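Local atomic coordinates of pterin-4-alpha-carbinolamine dehydratase MoaB2 (Mycobacterium marinum, PDB entry 3RFQ), a protein that probably takes part in molybdenum cofactor biosynthesis, with a domain of the MogA/MoaB family that is likely to bind molybdopterin. Residues 49-58 with 158-167; 29-40 with 62-73. All coordinates share one frame; numbering follows the deposited sequence.

Interaction 1: residues 49-58 with 158-167. With NA (sodium ion), chain F.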
loop_
_atom_site.group_PDB
_atom_site.type_symbol
_atom_site.label_atom_id
_atom_site.label_comp_id
_atom_site.label_asym_id
_atom_site.label_seq_id
_atom_site.Cartn_x
_atom_site.Cartn_y
_atom_site.Cartn_z
ATOM N N HIS C 49 -7.918 -29.978 -5.248
ATOM C CA HIS C 49 -6.767 -29.431 -4.536
ATOM C C HIS C 49 -7.135 -28.219 -3.679
ATOM O O HIS C 49 -6.454 -27.935 -2.680
ATOM C CB HIS C 49 -5.641 -29.091 -5.518
ATOM C CG HIS C 49 -5.004 -30.296 -6.154
ATOM N ND1 HIS C 49 -5.041 -30.531 -7.515
ATOM C CD2 HIS C 49 -4.315 -31.332 -5.615
ATOM C CE1 HIS C 49 -4.400 -31.657 -7.785
ATOM N NE2 HIS C 49 -3.950 -32.162 -6.649
ATOM N N SER C 50 -8.230 -27.545 -4.022
ATOM C CA SER C 50 -8.625 -26.314 -3.318
ATOM C C SER C 50 -9.542 -26.494 -2.108
ATOM O O SER C 50 -9.341 -25.846 -1.088
ATOM C CB SER C 50 -9.254 -25.314 -4.292
ATOM O OG SER C 50 -8.301 -24.917 -5.262
ATOM N N GLY C 51 -10.564 -27.343 -2.232
ATOM C CA GLY C 51 -11.520 -27.588 -1.168
ATOM C C GLY C 51 -10.868 -27.812 0.195
ATOM O O GLY C 51 -11.160 -27.059 1.142
ATOM N N PRO C 52 -9.974 -28.823 0.312
ATOM C CA PRO C 52 -9.387 -29.082 1.650
ATOM C C PRO C 52 -8.615 -27.897 2.227
ATOM O O PRO C 52 -8.620 -27.686 3.469
ATOM C CB PRO C 52 -8.456 -30.302 1.434
ATOM C CG PRO C 52 -9.018 -31.015 0.191
ATOM C CD PRO C 52 -9.628 -29.865 -0.676
ATOM N N LEU C 53 -7.948 -27.142 1.352
ATOM C CA LEU C 53 -7.146 -26.016 1.823
ATOM C C LEU C 53 -8.049 -24.892 2.352
ATOM O O LEU C 53 -7.850 -24.388 3.476
ATOM C CB LEU C 53 -6.173 -25.516 0.747
ATOM C CG LEU C 53 -5.378 -24.257 1.116
ATOM C CD1 LEU C 53 -4.562 -24.426 2.424
ATOM C CD2 LEU C 53 -4.485 -23.788 -0.041
ATOM N N VAL C 54 -9.045 -24.503 1.557
ATOM C CA VAL C 54 -9.999 -23.468 1.999
ATOM C C VAL C 54 -10.693 -23.932 3.290
ATOM O O VAL C 54 -10.920 -23.142 4.182
ATOM C CB VAL C 54 -11.035 -23.044 0.884
ATOM C CG1 VAL C 54 -11.916 -21.871 1.362
ATOM C CG2 VAL C 54 -10.293 -22.604 -0.388
ATOM N N THR C 55 -10.964 -25.228 3.398
ATOM C CA THR C 55 -11.614 -25.775 4.573
ATOM C C THR C 55 -10.730 -25.590 5.805
ATOM O O THR C 55 -11.217 -25.124 6.848
ATOM C CB THR C 55 -11.951 -27.250 4.373
ATOM O OG1 THR C 55 -12.878 -27.357 3.288
ATOM C CG2 THR C 55 -12.551 -27.879 5.657
ATOM N N GLU C 56 -9.451 -25.961 5.670
ATOM C CA GLU C 56 -8.455 -25.767 6.710
ATOM C C GLU C 56 -8.360 -24.310 7.166
ATOM O O GLU C 56 -8.347 -24.038 8.368
ATOM C CB GLU C 56 -7.078 -26.261 6.241
ATOM C CG GLU C 56 -5.966 -26.066 7.272
ATOM C CD GLU C 56 -4.542 -26.047 6.659
ATOM O OE1 GLU C 56 -4.356 -26.386 5.471
ATOM O OE2 GLU C 56 -3.590 -25.725 7.387
ATOM N N LEU C 57 -8.292 -23.391 6.208
ATOM C CA LEU C 57 -8.167 -21.953 6.482
ATOM C C LEU C 57 -9.444 -21.351 7.089
ATOM O O LEU C 57 -9.370 -20.544 8.013
ATOM C CB LEU C 57 -7.748 -21.193 5.209
ATOM C CG LEU C 57 -6.407 -21.670 4.608
ATOM C CD1 LEU C 57 -6.113 -21.011 3.240
ATOM C CD2 LEU C 57 -5.234 -21.415 5.543
ATOM N N LEU C 58 -10.609 -21.748 6.582
ATOM C CA LEU C 58 -11.872 -21.335 7.182
ATOM C C LEU C 58 -11.975 -21.819 8.652
ATOM O O LEU C 58 -12.317 -21.047 9.540
ATOM C CB LEU C 58 -13.038 -21.868 6.361
ATOM C CG LEU C 58 -13.368 -21.109 5.063
ATOM C CD1 LEU C 58 -14.432 -21.856 4.300
ATOM C CD2 LEU C 58 -13.842 -19.698 5.362
ATOM N N GLY C 158 -8.211 -18.927 -8.574
ATOM C CA GLY C 158 -7.948 -20.356 -8.388
ATOM C C GLY C 158 -6.557 -20.851 -7.976
ATOM O O GLY C 158 -6.435 -21.976 -7.482
ATOM N N SER C 159 -5.489 -20.070 -8.169
ATOM C CA SER C 159 -4.145 -20.621 -7.889
ATOM C C SER C 159 -4.010 -20.866 -6.360
ATOM O O SER C 159 -4.711 -20.250 -5.577
ATOM C CB SER C 159 -3.046 -19.662 -8.363
ATOM O OG SER C 159 -2.975 -18.557 -7.466
ATOM N N ARG C 160 -3.130 -21.765 -5.944
ATOM C CA ARG C 160 -2.881 -21.977 -4.510
ATOM C C ARG C 160 -2.443 -20.696 -3.758
ATOM O O ARG C 160 -2.859 -20.469 -2.625
ATOM C CB ARG C 160 -1.798 -23.042 -4.316
ATOM C CG ARG C 160 -1.873 -23.760 -2.946
ATOM C CD ARG C 160 -1.544 -25.249 -3.159
ATOM N NE ARG C 160 -1.521 -26.021 -1.917
ATOM C CZ ARG C 160 -2.555 -26.730 -1.498
ATOM N NH1 ARG C 160 -3.652 -26.781 -2.249
ATOM N NH2 ARG C 160 -2.496 -27.395 -0.349
ATOM N N TYR C 161 -1.586 -19.883 -4.385
ATOM C CA TYR C 161 -1.126 -18.659 -3.746
ATOM C C TYR C 161 -2.278 -17.685 -3.596
ATOM O O TYR C 161 -2.385 -17.042 -2.556
ATOM C CB TYR C 161 0.031 -18.004 -4.504
ATOM C CG TYR C 161 1.387 -18.698 -4.396
ATOM C CD1 TYR C 161 1.592 -19.789 -3.547
ATOM C CD2 TYR C 161 2.479 -18.207 -5.106
ATOM C CE1 TYR C 161 2.865 -20.397 -3.441
ATOM C CE2 TYR C 161 3.747 -18.787 -5.007
ATOM C CZ TYR C 161 3.934 -19.885 -4.184
ATOM O OH TYR C 161 5.192 -20.457 -4.134
ATOM N N ALA C 162 -3.158 -17.591 -4.601
ATOM C CA ALA C 162 -4.373 -16.711 -4.477
ATOM C C ALA C 162 -5.260 -17.128 -3.315
ATOM O O ALA C 162 -5.747 -16.300 -2.556
ATOM C CB ALA C 162 -5.198 -16.664 -5.785
ATOM N N VAL C 163 -5.489 -18.424 -3.190
ATOM C CA VAL C 163 -6.318 -18.927 -2.116
ATOM C C VAL C 163 -5.684 -18.578 -0.767
ATOM O O VAL C 163 -6.349 -18.045 0.130
ATOM C CB VAL C 163 -6.489 -20.473 -2.212
ATOM C CG1 VAL C 163 -7.102 -21.005 -0.918
ATOM C CG2 VAL C 163 -7.337 -20.829 -3.424
ATOM N N ARG C 164 -4.398 -18.844 -0.627
ATOM C CA ARG C 164 -3.787 -18.589 0.665
ATOM C C ARG C 164 -3.822 -17.078 0.998
ATOM O O ARG C 164 -4.221 -16.665 2.113
ATOM C CB ARG C 164 -2.343 -19.088 0.663
ATOM C CG ARG C 164 -2.201 -20.586 0.656
ATOM C CD ARG C 164 -0.739 -20.959 0.857
ATOM N NE ARG C 164 -0.524 -22.406 0.820
ATOM C CZ ARG C 164 -0.828 -23.259 1.798
ATOM N NH1 ARG C 164 -1.411 -22.836 2.923
ATOM N NH2 ARG C 164 -0.560 -24.547 1.642
ATOM N N ASP C 165 -3.369 -16.264 0.046
ATOM C CA ASP C 165 -3.260 -14.833 0.290
ATOM C C ASP C 165 -4.643 -14.172 0.442
ATOM O O ASP C 165 -4.817 -13.322 1.321
ATOM C CB ASP C 165 -2.408 -14.149 -0.776
ATOM C CG ASP C 165 -2.091 -12.710 -0.426
ATOM O OD1 ASP C 165 -1.319 -12.469 0.532
ATOM O OD2 ASP C 165 -2.602 -11.803 -1.117
ATOM N N GLY C 166 -5.611 -14.580 -0.389
ATOM C CA GLY C 166 -6.994 -14.119 -0.279
ATOM C C GLY C 166 -7.575 -14.351 1.097
ATOM O O GLY C 166 -8.214 -13.469 1.655
ATOM N N MET C 167 -7.352 -15.537 1.659
ATOM C CA MET C 167 -7.880 -15.887 2.981
ATOM C C MET C 167 -7.209 -15.086 4.092
ATOM O O MET C 167 -7.877 -14.694 5.041
ATOM C CB MET C 167 -7.748 -17.403 3.259
ATOM C CG MET C 167 -8.694 -18.306 2.445
ATOM S SD MET C 167 -10.460 -17.905 2.600
ATOM C CE MET C 167 -10.741 -18.137 4.357
HETATM NA NA NA F . -0.688 -10.099 2.025
HETATM O O HOH W 1 -2.157 -24.794 4.987
HETATM O O HOH W 2 -1.419 -24.791 5.256
HETATM O O HOH W 3 -2.810 -10.999 2.736
HETATM O O HOH W 4 -1.890 -7.966 3.373
HETATM O O HOH W 5 1.190 -11.460 1.903
HETATM O O HOH W 6 0.679 -8.828 0.097
#
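Val54 and Val163 meet at about a right angle where helices 51-58 and 160-167 run side by side, nearly parallel (14° between axes, 10.4 Å apart). This is the tight part: Val54 CG2 lies 3.6 Å from Val163 CG1, and Leu53 CD2 closes on the same methyl. One turn on, Met167 is bent at both chi2 and chi3, which turns its methyl toward Leu58; Met167 CG packs 3.8 Å from Leu57 CD1 and Met167 CE 3.6 Å from Leu58 CD2. The looser side is polar, with His49 and Arg160 exposed. Leu53 CD2 sits 3.8 Å above the centre of the Arg160 guanidinium, while His49 O lies in that group's plane and accepts a bent bond from Arg160 NH1 (3.1 Å, 139°). Arg164 also lays a guanidinium face against Leu53. Both arginines form salt bridges with Glu60 of the second subunit, and Glu56 pairs with Arg164 of that subunit. Away from helix 51-58, Asp165 OD1 binds the sodium ion at 2.9 Å. The two helices lie on one face of the mixed sheet of this MogA/MoaB-type alpha/beta domain: Val54 and Val163 rest on Val96 of strand 92-96, and Leu58 reaches Ala33 and Val35 of strand 31-38.

Interaction 2: residues 29-40 with 62-73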
loop_
_atom_site.group_PDB
_atom_site.type_symbol
_atom_site.label_atom_id
_atom_site.label_comp_id
_atom_site.label_asym_id
_atom_site.label_seq_id
_atom_site.Cartn_x
_atom_site.Cartn_y
_atom_site.Cartn_z
ATOM N N VAL C 29 -16.910 -19.503 17.880
ATOM C CA VAL C 29 -17.165 -19.768 16.465
ATOM C C VAL C 29 -17.795 -18.534 15.797
ATOM O O VAL C 29 -18.745 -17.952 16.319
ATOM C CB VAL C 29 -18.025 -21.029 16.282
ATOM C CG1 VAL C 29 -18.601 -21.109 14.867
ATOM C CG2 VAL C 29 -17.178 -22.254 16.611
ATOM N N VAL C 30 -17.257 -18.156 14.647
ATOM C CA VAL C 30 -17.707 -16.980 13.927
ATOM C C VAL C 30 -18.982 -17.257 13.165
ATOM O O VAL C 30 -19.875 -16.411 13.144
ATOM C CB VAL C 30 -16.651 -16.483 12.924
ATOM C CG1 VAL C 30 -17.223 -15.345 12.096
ATOM C CG2 VAL C 30 -15.359 -16.054 13.641
ATOM N N GLY C 31 -19.068 -18.429 12.535
ATOM C CA GLY C 31 -20.314 -18.861 11.867
ATOM C C GLY C 31 -20.106 -20.091 10.995
ATOM O O GLY C 31 -19.108 -20.786 11.138
ATOM N N ARG C 32 -21.063 -20.365 10.120
ATOM C CA ARG C 32 -20.994 -21.492 9.203
ATOM C C ARG C 32 -20.417 -21.031 7.856
ATOM O O ARG C 32 -20.774 -19.957 7.352
ATOM C CB ARG C 32 -22.397 -22.057 8.934
ATOM C CG ARG C 32 -23.041 -22.907 10.042
ATOM C CD ARG C 32 -24.537 -23.185 9.694
ATOM N NE ARG C 32 -24.708 -23.868 8.404
ATOM C CZ ARG C 32 -25.833 -23.874 7.688
ATOM N NH1 ARG C 32 -25.879 -24.515 6.526
ATOM N NH2 ARG C 32 -26.921 -23.242 8.108
ATOM N N ALA C 33 -19.547 -21.846 7.260
ATOM C CA ALA C 33 -19.089 -21.567 5.894
ATOM C C ALA C 33 -19.301 -22.706 4.899
ATOM O O ALA C 33 -19.440 -23.883 5.284
ATOM C CB ALA C 33 -17.632 -21.092 5.889
ATOM N N LEU C 34 -19.305 -22.347 3.620
ATOM C CA LEU C 34 -19.312 -23.320 2.526
ATOM C C LEU C 34 -18.247 -22.909 1.520
ATOM O O LEU C 34 -18.070 -21.718 1.256
ATOM C CB LEU C 34 -20.677 -23.334 1.820
ATOM C CG LEU C 34 -20.828 -24.339 0.661
ATOM C CD1 LEU C 34 -21.108 -25.738 1.205
ATOM C CD2 LEU C 34 -21.948 -23.933 -0.321
ATOM N N VAL C 35 -17.546 -23.897 0.977
ATOM C CA VAL C 35 -16.575 -23.679 -0.094
ATOM C C VAL C 35 -17.177 -24.130 -1.427
ATOM O O VAL C 35 -17.751 -25.201 -1.514
ATOM C CB VAL C 35 -15.298 -24.512 0.133
ATOM C CG1 VAL C 35 -14.252 -24.208 -0.949
ATOM C CG2 VAL C 35 -14.733 -24.277 1.570
ATOM N N VAL C 36 -17.073 -23.289 -2.448
ATOM C CA VAL C 36 -17.517 -23.641 -3.797
ATOM C C VAL C 36 -16.295 -23.648 -4.702
ATOM O O VAL C 36 -15.714 -22.601 -4.938
ATOM C CB VAL C 36 -18.577 -22.647 -4.340
ATOM C CG1 VAL C 36 -18.967 -22.995 -5.799
ATOM C CG2 VAL C 36 -19.783 -22.659 -3.452
ATOM N N VAL C 37 -15.907 -24.828 -5.186
ATOM C CA VAL C 37 -14.808 -24.956 -6.132
ATOM C C VAL C 37 -15.325 -24.925 -7.569
ATOM O O VAL C 37 -16.058 -25.814 -7.993
ATOM C CB VAL C 37 -13.954 -26.227 -5.865
ATOM C CG1 VAL C 37 -12.872 -26.412 -6.948
ATOM C CG2 VAL C 37 -13.323 -26.143 -4.463
ATOM N N VAL C 38 -14.956 -23.873 -8.299
ATOM C CA VAL C 38 -15.327 -23.714 -9.686
ATOM C C VAL C 38 -14.183 -24.221 -10.505
ATOM O O VAL C 38 -13.168 -23.545 -10.662
ATOM C CB VAL C 38 -15.572 -22.246 -10.061
ATOM C CG1 VAL C 38 -16.099 -22.154 -11.500
ATOM C CG2 VAL C 38 -16.534 -21.603 -9.098
ATOM N N ASP C 39 -14.345 -25.424 -11.033
ATOM C CA ASP C 39 -13.323 -26.035 -11.848
ATOM C C ASP C 39 -13.917 -27.221 -12.606
ATOM O O ASP C 39 -14.563 -28.093 -12.013
ATOM C CB ASP C 39 -12.140 -26.478 -10.977
ATOM C CG ASP C 39 -10.990 -27.049 -11.808
ATOM O OD1 ASP C 39 -10.283 -26.272 -12.501
ATOM O OD2 ASP C 39 -10.804 -28.281 -11.772
ATOM N N ASP C 40 -13.697 -27.242 -13.917
ATOM C CA ASP C 40 -14.301 -28.255 -14.767
ATOM C C ASP C 40 -13.807 -29.658 -14.459
ATOM O O ASP C 40 -14.616 -30.592 -14.351
ATOM C CB ASP C 40 -14.078 -27.932 -16.244
ATOM C CG ASP C 40 -14.991 -26.831 -16.749
ATOM O OD1 ASP C 40 -16.083 -26.619 -16.161
ATOM O OD2 ASP C 40 -14.607 -26.188 -17.759
ATOM N N GLY C 62 -12.098 -19.807 12.606
ATOM C CA GLY C 62 -13.274 -19.941 13.488
ATOM C C GLY C 62 -14.584 -20.220 12.769
ATOM O O GLY C 62 -15.653 -20.106 13.372
ATOM N N PHE C 63 -14.529 -20.600 11.493
ATOM C CA PHE C 63 -15.738 -21.003 10.796
ATOM C C PHE C 63 -15.963 -22.509 10.887
ATOM O O PHE C 63 -15.009 -23.289 10.773
ATOM C CB PHE C 63 -15.699 -20.563 9.329
ATOM C CG PHE C 63 -15.835 -19.083 9.155
ATOM C CD1 PHE C 63 -17.091 -18.500 9.022
ATOM C CD2 PHE C 63 -14.717 -18.265 9.193
ATOM C CE1 PHE C 63 -17.207 -17.109 8.918
ATOM C CE2 PHE C 63 -14.836 -16.894 9.095
ATOM C CZ PHE C 63 -16.077 -16.321 8.937
ATOM N N VAL C 64 -17.209 -22.920 11.092
ATOM C CA VAL C 64 -17.561 -24.324 10.961
ATOM C C VAL C 64 -17.916 -24.560 9.491
ATOM O O VAL C 64 -18.821 -23.902 8.967
ATOM C CB VAL C 64 -18.767 -24.693 11.866
ATOM C CG1 VAL C 64 -19.257 -26.101 11.579
ATOM C CG2 VAL C 64 -18.347 -24.654 13.305
ATOM N N VAL C 65 -17.204 -25.471 8.832
ATOM C CA VAL C 65 -17.338 -25.690 7.382
ATOM C C VAL C 65 -18.367 -26.796 7.013
ATOM O O VAL C 65 -18.143 -27.967 7.274
ATOM C CB VAL C 65 -15.954 -25.968 6.744
ATOM C CG1 VAL C 65 -16.070 -26.203 5.225
ATOM C CG2 VAL C 65 -15.009 -24.822 7.026
ATOM N N ASP C 66 -19.494 -26.397 6.410
ATOM C CA ASP C 66 -20.546 -27.318 5.984
ATOM C C ASP C 66 -19.980 -28.400 5.072
ATOM O O ASP C 66 -20.350 -29.576 5.191
ATOM C CB ASP C 66 -21.634 -26.587 5.179
ATOM C CG ASP C 66 -22.656 -25.860 6.046
ATOM O OD1 ASP C 66 -22.525 -25.840 7.279
ATOM O OD2 ASP C 66 -23.621 -25.306 5.470
ATOM N N GLY C 67 -19.103 -27.987 4.159
ATOM C CA GLY C 67 -18.541 -28.872 3.159
ATOM C C GLY C 67 -17.991 -28.109 1.971
ATOM O O GLY C 67 -17.852 -26.896 2.017
ATOM N N VAL C 68 -17.656 -28.846 0.918
ATOM C CA VAL C 68 -17.139 -28.296 -0.322
ATOM C C VAL C 68 -18.082 -28.772 -1.411
ATOM O O VAL C 68 -18.472 -29.942 -1.412
ATOM C CB VAL C 68 -15.731 -28.879 -0.651
ATOM C CG1 VAL C 68 -15.211 -28.343 -1.987
ATOM C CG2 VAL C 68 -14.730 -28.619 0.471
ATOM N N VAL C 69 -18.424 -27.872 -2.344
ATOM C CA VAL C 69 -19.264 -28.213 -3.501
ATOM C C VAL C 69 -18.493 -27.904 -4.779
ATOM O O VAL C 69 -18.015 -26.774 -4.964
ATOM C CB VAL C 69 -20.605 -27.419 -3.474
ATOM C CG1 VAL C 69 -21.360 -27.569 -4.792
ATOM C CG2 VAL C 69 -21.470 -27.862 -2.284
ATOM N N ALA C 70 -18.360 -28.906 -5.649
ATOM C CA ALA C 70 -17.613 -28.741 -6.902
ATOM C C ALA C 70 -18.609 -28.460 -8.016
ATOM O O ALA C 70 -19.614 -29.156 -8.135
ATOM C CB ALA C 70 -16.764 -30.007 -7.226
ATOM N N VAL C 71 -18.355 -27.420 -8.801
ATOM C CA VAL C 71 -19.184 -27.135 -9.963
ATOM C C VAL C 71 -18.327 -26.821 -11.172
ATOM O O VAL C 71 -17.173 -26.404 -11.034
ATOM C CB VAL C 71 -20.168 -25.966 -9.737
ATOM C CG1 VAL C 71 -21.289 -26.376 -8.830
ATOM C CG2 VAL C 71 -19.436 -24.720 -9.198
ATOM N N GLU C 72 -18.924 -27.020 -12.348
ATOM C CA GLU C 72 -18.329 -26.655 -13.619
ATOM C C GLU C 72 -18.285 -25.135 -13.744
ATOM O O GLU C 72 -19.038 -24.424 -13.062
ATOM C CB GLU C 72 -19.165 -27.187 -14.781
ATOM C CG GLU C 72 -19.170 -28.668 -14.972
ATOM C CD GLU C 72 -20.052 -29.082 -16.128
ATOM O OE1 GLU C 72 -20.970 -29.872 -15.886
ATOM O OE2 GLU C 72 -19.849 -28.613 -17.278
ATOM N N ALA C 73 -17.415 -24.653 -14.633
ATOM C CA ALA C 73 -17.327 -23.228 -14.952
ATOM C C ALA C 73 -18.511 -22.882 -15.844
ATOM O O ALA C 73 -18.378 -22.614 -17.044
ATOM C CB ALA C 73 -16.015 -22.922 -15.632
#
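With chi1 of -76° on Arg32 and -81° on Asp66, each side chain leaves opposite its own carbonyl carbon, and a bend at chi3 of Arg32 turns the guanidinium side-on to the carboxylate. Arg32 NE then bonds Asp66 OD1 (3.1 Å) and Arg32 NH1 bonds Asp66 OD2 (2.6 Å), both oxygens using their syn lone pairs. The two planes are 27° apart, a bidentate salt bridge in which two bonds fix the rotation of both groups; Arg32 NH2 is held in turn by Gly88 O. At the start of the pair Val30 CB stands over one face of the Phe63 ring, 4.1 Å from its centroid, in a CH-pi contact. Strands 31-38 and 63-71 are parallel neighbours joined through helix 51-60, a beta-alpha-beta crossover at one margin of the mixed sheet of this MogA/MoaB-type domain. A beta bulge at Asp66-Gly67 shifts their register by one residue while the backbone bonds continue: Asp66 N bonds Ala33 O, and Val35 N takes up Gly67 O. Beyond it Val69, Val37 and Val71 continue the ladder, and Val37 CG2 meets Val68 CG1 at 3.8 Å. On the other face Val36 CG1 touches Val71 CG2 at 3.8 Å, while Val38 and Val71 both pack on Ile78 of helix 75-87. Past the strand ends Asp40 OD1 accepts from Ala73 N (2.8 Å), which approaches from above the carboxylate plane; the same Asp40 OD1 is also salt-bridged to Arg104.

Helix 51-60 ties the two contacts together: it supplies one side of interaction 1 and leads directly into strand 63-71 of interaction 2, and the centres of the two interactions are about 11 Å apart. Leu58, part of interaction 1, also packs against interaction 2, with Leu58 CD1 3.7 Å from Ala33 CB and Leu58 CB 3.6 Å from Val65 CG2, while Thr55 OG1 packs 3.6 Å from Val68 CG2. A probable hydrogen bond between Phe63 N and Leu58 O (3.0 Å) spans the turn from helix to strand. The sodium ion is bound by Asp165, on the side of helix 160-180 away from 49-58, together with Ser129 and the same two residues of the second subunit, whereas interaction 2 touches no other protein chain of the assembly.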